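Phthiocerol/phenolphthiocerol synthesis polyketide synthase type I PpsC (Mycobacterium tuberculosis, PDB 5NJI) carries a dehydratase domain that probably removes water from beta-hydroxyacyl intermediates while phthiocerol and phenolphthiocerol chains are being built. Local coordinates at residues A[43-57]-A[104-117]. The protein carries 1 engineered substitution. Numbering follows the deposited sequence.
Sequences TRVWESELDPDLLWL and LHVTPGTVLVTTLT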
ATOM      1  N   THR A  43     -14.451 -20.921   6.146  1.00 18.39           N
ATOM      2  CA  THR A  43     -13.610 -19.730   6.202  1.00 16.16           C
ATOM      3  C   THR A  43     -12.140 -20.114   6.210  1.00 17.85           C
ATOM      4  O   THR A  43     -11.728 -21.021   6.938  1.00 18.55           O
ATOM      5  CB  THR A  43     -13.987 -18.935   7.442  1.00 18.36           C
ATOM      6  OG1 THR A  43     -15.353 -18.550   7.325  1.00 21.82           O
ATOM      7  CG2 THR A  43     -13.106 -17.704   7.657  1.00 21.20           C
ATOM      8  N   ARG A  44     -11.343 -19.457   5.383  1.00 17.11           N
ATOM      9  CA  ARG A  44      -9.913 -19.696   5.426  1.00 16.52           C
ATOM     10  C   ARG A  44      -9.305 -18.724   6.420  1.00 15.41           C
ATOM     11  O   ARG A  44      -9.754 -17.577   6.528  1.00 16.35           O
ATOM     12  CB  ARG A  44      -9.270 -19.556   4.049  1.00 19.68           C
ATOM     13  CG  ARG A  44      -7.871 -20.162   3.985  1.00 23.63           C
ATOM     14  CD  ARG A  44      -7.502 -20.570   2.560  1.00 27.52           C
ATOM     15  NE  ARG A  44      -6.093 -20.925   2.460  1.00 26.57           N
ATOM     16  CZ  ARG A  44      -5.591 -22.102   2.822  1.00 33.37           C
ATOM     17  NH1 ARG A  44      -6.385 -23.050   3.306  1.00 29.91           N
ATOM     18  NH2 ARG A  44      -4.289 -22.333   2.702  1.00 27.12           N
ATOM     19  N   VAL A  45      -8.319 -19.210   7.180  1.00 15.27           N
ATOM     20  CA  VAL A  45      -7.721 -18.475   8.292  1.00 13.91           C
ATOM     21  C   VAL A  45      -6.207 -18.596   8.187  1.00 15.86           C
ATOM     22  O   VAL A  45      -5.684 -19.700   7.999  1.00 18.34           O
ATOM     23  CB  VAL A  45      -8.174 -19.015   9.666  1.00 14.85           C
ATOM     24  CG1 VAL A  45      -7.638 -18.113  10.774  1.00 18.31           C
ATOM     25  CG2 VAL A  45      -9.688 -19.132   9.766  1.00 17.74           C
ATOM     26  N   TRP A  46      -5.502 -17.476   8.341  1.00 15.04           N
ATOM     27  CA  TRP A  46      -4.048 -17.476   8.383  1.00 15.87           C
ATOM     28  C   TRP A  46      -3.569 -16.781   9.648  1.00 17.15           C
ATOM     29  O   TRP A  46      -4.236 -15.879  10.166  1.00 18.72           O
ATOM     30  CB  TRP A  46      -3.435 -16.718   7.190  1.00 17.84           C
ATOM     31  CG  TRP A  46      -3.739 -17.226   5.805  1.00 16.95           C
ATOM     32  CD1 TRP A  46      -2.890 -17.922   4.997  1.00 19.32           C
ATOM     33  CD2 TRP A  46      -4.948 -17.035   5.044  1.00 14.22           C
ATOM     34  NE1 TRP A  46      -3.486 -18.178   3.786  1.00 16.61           N
ATOM     35  CE2 TRP A  46      -4.745 -17.647   3.789  1.00 15.14           C
ATOM     36  CE3 TRP A  46      -6.170 -16.405   5.295  1.00 16.52           C
ATOM     37  CZ2 TRP A  46      -5.719 -17.644   2.788  1.00 17.99           C
ATOM     38  CZ3 TRP A  46      -7.143 -16.407   4.291  1.00 17.79           C
ATOM     39  CH2 TRP A  46      -6.910 -17.026   3.063  1.00 15.04           C
ATOM     40  N   GLU A  47      -2.391 -17.180  10.120  1.00 16.79           N
ATOM     41  CA  GLU A  47      -1.697 -16.488  11.197  1.00 18.75           C
ATOM     42  C   GLU A  47      -0.255 -16.237  10.801  1.00 18.90           C
ATOM     43  O   GLU A  47       0.428 -17.130  10.289  1.00 18.93           O
ATOM     44  CB  GLU A  47      -1.704 -17.285  12.509  1.00 21.71           C
ATOM     45  CG  GLU A  47      -3.072 -17.429  13.129  1.00 27.12           C
ATOM     46  CD  GLU A  47      -2.999 -18.137  14.482  1.00 32.60           C
ATOM     47  OE1 GLU A  47      -1.866 -18.418  14.939  1.00 27.14           O
ATOM     48  OE2 GLU A  47      -4.064 -18.412  15.076  1.00 29.85           O
ATOM     49  N   SER A  48       0.224 -15.032  11.072  1.00 17.99           N
ATOM     50  CA  SER A  48       1.625 -14.721  10.834  1.00 16.26           C
ATOM     51  C   SER A  48       2.188 -14.079  12.081  1.00 19.51           C
ATOM     52  O   SER A  48       1.492 -13.351  12.782  1.00 21.77           O
ATOM     53  CB  SER A  48       1.834 -13.769   9.656  1.00 20.48           C
ATOM     54  OG  SER A  48       1.233 -12.511   9.911  1.00 27.61           O
ATOM     55  N   GLU A  49       3.458 -14.346  12.349  1.00 21.63           N
ATOM     56  CA  GLU A  49       4.136 -13.723  13.473  1.00 21.27           C
ATOM     57  C   GLU A  49       4.873 -12.512  12.932  1.00 19.94           C
ATOM     58  O   GLU A  49       5.733 -12.644  12.055  1.00 24.27           O
ATOM     59  CB  GLU A  49       5.093 -14.692  14.162  1.00 32.80           C
ATOM     60  CG  GLU A  49       4.402 -15.931  14.711  1.00 39.55           C
ATOM     61  CD  GLU A  49       5.371 -16.924  15.327  1.00 63.27           C
ATOM     62  OE1 GLU A  49       6.211 -16.506  16.152  1.00 70.60           O
ATOM     63  OE2 GLU A  49       5.295 -18.121  14.979  1.00 71.65           O
ATOM     64  N   LEU A  50       4.502 -11.343  13.416  1.00 18.87           N
ATOM     65  CA  LEU A  50       5.169 -10.099  13.060  1.00 21.20           C
ATOM     66  C   LEU A  50       6.004  -9.614  14.238  1.00 24.80           C
ATOM     67  O   LEU A  50       5.680  -9.869  15.399  1.00 26.72           O
ATOM     68  CB  LEU A  50       4.167  -9.016  12.668  1.00 22.54           C
ATOM     69  CG  LEU A  50       3.157  -9.351  11.580  1.00 24.96           C
ATOM     70  CD1 LEU A  50       2.325  -8.110  11.295  1.00 22.90           C
ATOM     71  CD2 LEU A  50       3.862  -9.850  10.348  1.00 23.56           C
ATOM     72  N   ASP A  51       7.083  -8.913  13.914  1.00 21.70           N
ATOM     73  CA  ASP A  51       8.036  -8.370  14.862  1.00 24.47           C
ATOM     74  C   ASP A  51       8.663  -7.169  14.179  1.00 22.80           C
ATOM     75  O   ASP A  51       8.750  -7.146  12.942  1.00 22.00           O
ATOM     76  CB  ASP A  51       9.099  -9.424  15.235  1.00 27.28           C
ATOM     77  CG  ASP A  51      10.022  -8.982  16.363  1.00 58.83           C
ATOM     78  OD1 ASP A  51      10.921  -8.141  16.122  1.00 54.27           O
ATOM     79  OD2 ASP A  51       9.852  -9.488  17.494  1.00 66.50           O
ATOM     80  N   PRO A  52       9.072  -6.145  14.924  1.00 21.38           N
ATOM     81  CA  PRO A  52       9.656  -4.974  14.249  1.00 20.92           C
ATOM     82  C   PRO A  52      10.933  -5.289  13.502  1.00 25.78           C
ATOM     83  O   PRO A  52      11.254  -4.576  12.542  1.00 28.55           O
ATOM     84  CB  PRO A  52       9.886  -3.970  15.386  1.00 25.39           C
ATOM     85  CG  PRO A  52       9.764  -4.733  16.624  1.00 25.02           C
ATOM     86  CD  PRO A  52       8.878  -5.902  16.364  1.00 24.26           C
ATOM     87  N   ASP A  53      11.661  -6.290  13.967  1.00 24.94           N
ATOM     88  CA  ASP A  53      12.836  -6.701  13.208  1.00 25.83           C
ATOM     89  C   ASP A  53      12.563  -7.566  11.955  1.00 21.36           C
ATOM     90  O   ASP A  53      13.494  -7.964  11.320  1.00 27.31           O
ATOM     91  CB  ASP A  53      13.953  -7.378  14.046  1.00 39.25           C
ATOM     92  CG  ASP A  53      13.614  -8.820  14.483  1.00 65.40           C
ATOM     93  OD1 ASP A  53      12.747  -9.460  13.875  1.00 73.28           O
ATOM     94  OD2 ASP A  53      14.235  -9.392  15.434  1.00 71.56           O
ATOM     95  N   LEU A  54      11.325  -7.714  11.520  1.00 22.55           N
ATOM     96  CA  LEU A  54      10.982  -8.595  10.393  1.00 22.43           C
ATOM     97  C   LEU A  54      11.272  -7.771   9.112  1.00 22.81           C
ATOM     98  O   LEU A  54      10.752  -6.734   9.041  1.00 19.89           O
ATOM     99  CB  LEU A  54       9.473  -9.020  10.343  1.00 18.72           C
ATOM    100  CG  LEU A  54       9.031  -9.822   9.127  1.00 20.00           C
ATOM    101  CD1 LEU A  54       9.796 -11.122   9.007  1.00 25.11           C
ATOM    102  CD2 LEU A  54       7.529 -10.063   9.139  1.00 20.59           C
ATOM    103  N   LEU A  55      12.135  -8.223   8.213  1.00 20.32           N
ATOM    104  CA  LEU A  55      12.353  -7.605   6.906  1.00 21.23           C
ATOM    105  C   LEU A  55      12.510  -6.065   7.089  1.00 20.91           C
ATOM    106  O   LEU A  55      13.136  -5.711   7.994  1.00 22.76           O
ATOM    107  CB  LEU A  55      11.236  -8.102   5.940  1.00 18.88           C
ATOM    108  CG  LEU A  55      11.128  -9.583   5.573  1.00 24.40           C
ATOM    109  CD1 LEU A  55       9.963  -9.851   4.652  1.00 26.38           C
ATOM    110  CD2 LEU A  55      12.447 -10.084   4.996  1.00 25.79           C
ATOM    111  N   TRP A  56      11.786  -5.213   6.331  1.00 16.54           N
ATOM    112  CA  TRP A  56      11.849  -3.725   6.351  1.00 15.00           C
ATOM    113  C   TRP A  56      10.778  -3.007   7.288  1.00 14.78           C
ATOM    114  O   TRP A  56      10.663  -1.897   7.242  1.00 17.34           O
ATOM    115  CB  TRP A  56      11.629  -3.198   4.882  1.00 15.73           C
ATOM    116  CG  TRP A  56      10.589  -4.093   4.144  1.00 14.61           C
ATOM    117  CD1 TRP A  56      10.849  -5.058   3.274  1.00 17.18           C
ATOM    118  CD2 TRP A  56       9.172  -4.096   4.320  1.00 12.82           C
ATOM    119  NE1 TRP A  56       9.717  -5.644   2.852  1.00 17.55           N
ATOM    120  CE2 TRP A  56       8.659  -5.075   3.480  1.00 15.71           C
ATOM    121  CE3 TRP A  56       8.294  -3.349   5.074  1.00 14.88           C
ATOM    122  CZ2 TRP A  56       7.324  -5.318   3.389  1.00 18.61           C
ATOM    123  CZ3 TRP A  56       6.990  -3.598   4.985  1.00 14.95           C
ATOM    124  CH2 TRP A  56       6.515  -4.575   4.166  1.00 18.20           C
ATOM    125  N   LEU A  57      10.110  -3.745   8.160  1.00 15.03           N
ATOM    126  CA  LEU A  57       8.947  -3.207   8.907  1.00 16.20           C
ATOM    127  C   LEU A  57       9.491  -2.032   9.820  1.00 15.07           C
ATOM    128  O   LEU A  57       8.809  -1.098  10.068  1.00 14.55           O
ATOM    129  CB  LEU A  57       8.153  -4.268   9.769  1.00 15.11           C
ATOM    130  CG  LEU A  57       7.146  -5.179   9.008  1.00 21.44           C
ATOM    131  CD1 LEU A  57       7.761  -5.961   7.867  1.00 23.28           C
ATOM    132  CD2 LEU A  57       6.333  -6.058   9.953  1.00 22.13           C
ATOM    133  N   LEU A 104      -1.966  -0.456  13.350  1.00 19.54           N
ATOM    134  CA  LEU A 104      -1.320  -1.594  13.994  1.00 21.72           C
ATOM    135  C   LEU A 104       0.100  -1.220  14.408  1.00 19.51           C
ATOM    136  O   LEU A 104       0.960  -0.961  13.557  1.00 18.62           O
ATOM    137  CB  LEU A 104      -1.296  -2.815  13.074  1.00 21.11           C
ATOM    138  CG  LEU A 104      -0.537  -4.041  13.615  1.00 24.87           C
ATOM    139  CD1 LEU A 104      -0.929  -4.376  15.044  1.00 41.54           C
ATOM    140  CD2 LEU A 104      -0.786  -5.216  12.705  1.00 36.68           C
ATOM    141  N   HIS A 105       0.345  -1.226  15.715  1.00 19.99           N
ATOM    142  CA  HIS A 105       1.670  -1.021  16.291  1.00 17.29           C
ATOM    143  C   HIS A 105       2.378  -2.366  16.307  1.00 16.77           C
ATOM    144  O   HIS A 105       1.913  -3.319  16.953  1.00 19.85           O
ATOM    145  CB  HIS A 105       1.504  -0.416  17.689  1.00 22.94           C
ATOM    146  CG  HIS A 105       2.761  -0.260  18.494  1.00 22.45           C
ATOM    147  ND1 HIS A 105       3.995   0.051  17.968  1.00 21.79           N
ATOM    148  CD2 HIS A 105       2.936  -0.315  19.836  1.00 18.31           C
ATOM    149  CE1 HIS A 105       4.878   0.146  18.947  1.00 17.96           C
ATOM    150  NE2 HIS A 105       4.258  -0.072  20.091  1.00 26.29           N
ATOM    151  N   VAL A 106       3.460  -2.472  15.540  1.00 16.82           N
ATOM    152  CA  VAL A 106       4.172  -3.731  15.394  1.00 16.95           C
ATOM    153  C   VAL A 106       5.138  -3.866  16.563  1.00 17.45           C
ATOM    154  O   VAL A 106       6.176  -3.197  16.615  1.00 19.79           O
ATOM    155  CB  VAL A 106       4.911  -3.814  14.059  1.00 18.28           C
ATOM    156  CG1 VAL A 106       5.642  -5.123  13.947  1.00 24.90           C
ATOM    157  CG2 VAL A 106       3.909  -3.672  12.913  1.00 19.55           C
ATOM    158  N   THR A 107       4.804  -4.753  17.483  1.00 20.88           N
ATOM    159  CA  THR A 107       5.598  -5.044  18.661  1.00 21.53           C
ATOM    160  C   THR A 107       6.033  -6.499  18.638  1.00 20.74           C
ATOM    161  O   THR A 107       5.386  -7.332  17.998  1.00 20.41           O
ATOM    162  CB  THR A 107       4.777  -4.782  19.927  1.00 23.47           C
ATOM    163  OG1 THR A 107       3.613  -5.603  19.911  1.00 23.89           O
ATOM    164  CG2 THR A 107       4.352  -3.320  20.024  1.00 26.51           C
ATOM    165  N   PRO A 108       7.110  -6.856  19.346  1.00 23.56           N
ATOM    166  CA  PRO A 108       7.482  -8.270  19.426  1.00 24.48           C
ATOM    167  C   PRO A 108       6.294  -9.130  19.844  1.00 25.64           C
ATOM    168  O   PRO A 108       5.504  -8.757  20.712  1.00 26.59           O
ATOM    169  CB  PRO A 108       8.594  -8.283  20.484  1.00 31.50           C
ATOM    170  CG  PRO A 108       9.202  -6.922  20.395  1.00 29.04           C
ATOM    171  CD  PRO A 108       8.056  -5.987  20.071  1.00 25.92           C
ATOM    172  N   GLY A 109       6.159 -10.276  19.193  1.00 23.26           N
ATOM    173  CA  GLY A 109       5.097 -11.203  19.499  1.00 28.20           C
ATOM    174  C   GLY A 109       3.753 -10.863  18.909  1.00 25.20           C
ATOM    175  O   GLY A 109       2.762 -11.497  19.270  1.00 26.34           O
ATOM    176  N   THR A 110       3.684  -9.893  18.002  1.00 19.65           N
ATOM    177  CA  THR A 110       2.428  -9.613  17.314  1.00 18.39           C
ATOM    178  C   THR A 110       2.023 -10.785  16.428  1.00 19.13           C
ATOM    179  O   THR A 110       2.849 -11.363  15.720  1.00 22.77           O
ATOM    180  CB  THR A 110       2.567  -8.338  16.477  1.00 17.03           C
ATOM    181  OG1 THR A 110       2.691  -7.209  17.353  1.00 21.71           O
ATOM    182  CG2 THR A 110       1.328  -8.094  15.617  1.00 22.75           C
ATOM    183  N   VAL A 111       0.744 -11.156  16.487  1.00 18.81           N
ATOM    184  CA  VAL A 111       0.216 -12.231  15.653  1.00 18.44           C
ATOM    185  C   VAL A 111      -0.912 -11.656  14.815  1.00 14.78           C
ATOM    186  O   VAL A 111      -1.936 -11.202  15.351  1.00 18.63           O
ATOM    187  CB  VAL A 111      -0.254 -13.441  16.472  1.00 22.04           C
ATOM    188  CG1 VAL A 111      -0.863 -14.495  15.542  1.00 25.93           C
ATOM    189  CG2 VAL A 111       0.945 -14.004  17.216  1.00 22.96           C
ATOM    190  N   LEU A 112      -0.721 -11.677  13.500  1.00 17.19           N
ATOM    191  CA  LEU A 112      -1.680 -11.137  12.558  1.00 17.26           C
ATOM    192  C   LEU A 112      -2.556 -12.283  12.089  1.00 19.69           C
ATOM    193  O   LEU A 112      -2.039 -13.318  11.670  1.00 20.53           O
ATOM    194  CB  LEU A 112      -0.965 -10.488  11.375  1.00 19.70           C
ATOM    195  CG  LEU A 112      -1.806  -9.558  10.515  1.00 23.21           C
ATOM    196  CD1 LEU A 112      -2.163  -8.339  11.312  1.00 28.10           C
ATOM    197  CD2 LEU A 112      -1.045  -9.146   9.289  1.00 37.69           C
ATOM    198  N   VAL A 113      -3.873 -12.104  12.179  1.00 16.72           N
ATOM    199  CA  VAL A 113      -4.840 -13.149  11.881  1.00 15.91           C
ATOM    200  C   VAL A 113      -5.709 -12.664  10.730  1.00 18.28           C
ATOM    201  O   VAL A 113      -6.429 -11.673  10.872  1.00 20.54           O
ATOM    202  CB  VAL A 113      -5.695 -13.494  13.111  1.00 16.96           C
ATOM    203  CG1 VAL A 113      -6.665 -14.641  12.797  1.00 19.74           C
ATOM    204  CG2 VAL A 113      -4.779 -13.845  14.293  1.00 20.66           C
ATOM    205  N   THR A 114      -5.658 -13.376   9.611  1.00 15.98           N
ATOM    206  CA  THR A 114      -6.394 -13.008   8.406  1.00 14.78           C
ATOM    207  C   THR A 114      -7.460 -14.057   8.110  1.00 15.50           C
ATOM    208  O   THR A 114      -7.240 -15.255   8.321  1.00 16.03           O
ATOM    209  CB  THR A 114      -5.427 -12.883   7.219  1.00 17.16           C
ATOM    210  OG1 THR A 114      -4.425 -11.916   7.537  1.00 18.69           O
ATOM    211  CG2 THR A 114      -6.125 -12.464   5.937  1.00 16.93           C
ATOM    212  N   THR A 115      -8.639 -13.611   7.700  1.00 16.25           N
ATOM    213  CA  THR A 115      -9.684 -14.523   7.251  1.00 14.62           C
ATOM    214  C   THR A 115     -10.154 -14.153   5.857  1.00 16.03           C
ATOM    215  O   THR A 115     -10.094 -12.994   5.445  1.00 16.84           O
ATOM    216  CB  THR A 115     -10.897 -14.534   8.173  1.00 17.95           C
ATOM    217  OG1 THR A 115     -11.432 -13.211   8.311  1.00 20.68           O
ATOM    218  CG2 THR A 115     -10.550 -15.113   9.550  1.00 18.37           C
ATOM    219  N   LEU A 116     -10.621 -15.161   5.133  1.00 14.88           N
ATOM    220  CA  LEU A 116     -11.189 -14.944   3.810  1.00 17.02           C
ATOM    221  C   LEU A 116     -12.462 -15.758   3.679  1.00 18.57           C
ATOM    222  O   LEU A 116     -12.474 -16.955   3.975  1.00 16.83           O
ATOM    223  CB  LEU A 116     -10.210 -15.326   2.699  1.00 16.05           C
ATOM    224  CG  LEU A 116     -10.668 -15.094   1.245  1.00 18.21           C
ATOM    225  CD1 LEU A 116      -9.478 -14.881   0.359  1.00 17.80           C
ATOM    226  CD2 LEU A 116     -11.471 -16.290   0.709  1.00 20.49           C
ATOM    227  N   THR A 117     -13.509 -15.112   3.200  1.00 18.06           N
ATOM    228  CA  THR A 117     -14.742 -15.786   2.831  1.00 19.58           C
ATOM    229  C   THR A 117     -15.071 -15.401   1.397  1.00 20.78           C
ATOM    230  O   THR A 117     -14.636 -14.362   0.910  1.00 21.45           O
ATOM    231  CB  THR A 117     -15.899 -15.396   3.746  1.00 22.16           C
ATOM    232  OG1 THR A 117     -16.177 -13.993   3.616  1.00 26.53           O
ATOM    233  CG2 THR A 117     -15.554 -15.702   5.196  1.00 24.17           C
TER
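Trp46 and Thr114 form a hydrogen-bonded pair within two antiparallel strands, 44-50 and 110-117, in the double hotdog fold of polyketide synthase dehydratases. Trp46 N gives its hydrogen to Thr114 O at 2.8 Å, and Thr114 N returns one to Trp46 O; Arg44 with Leu116 and Ser48 with Leu112 repeat this two-bond pattern.

From CB of Trp46, CG lies beside the residue's own backbone N (chi1 -61°), and with chi2 at -105° the six-membered ring lies alongside strand 110-117. CE3 lies 3.4 Å from Thr114 O and also meets the methyl CG2 of Thr114. Farther out, CZ3 and CH2 run alongside Leu116 CB, CZ3 at 3.6 Å, so the neighbouring strand borders the ring's edge. Arg44 CG lies over one ring face, offset toward the rim. At the polar end, NE1 hydrogen-bonds to Asp83 OD2 of helix 70-84, and the same oxygen forms a salt bridge with Arg44 NH2.

Ser48 OG lies against Leu112 CB and is hydrogen-bonded to Leu31 O. On the other face, Val45 CG1 meets Val113 CG1 at 4.1 Å, and Glu47 CG lies against Val113 CG2. Farther along the chain, Val106 CG1 packs on the Asp51-Pro52 peptide, and Pro52 CD touches Pro108 CD. An Asx turn shapes this end: Asp51 OD1 accepts from Asp53 N at 2.9 Å through its anti lone pair, while OD2 rests 3.3 Å from Pro108 CA.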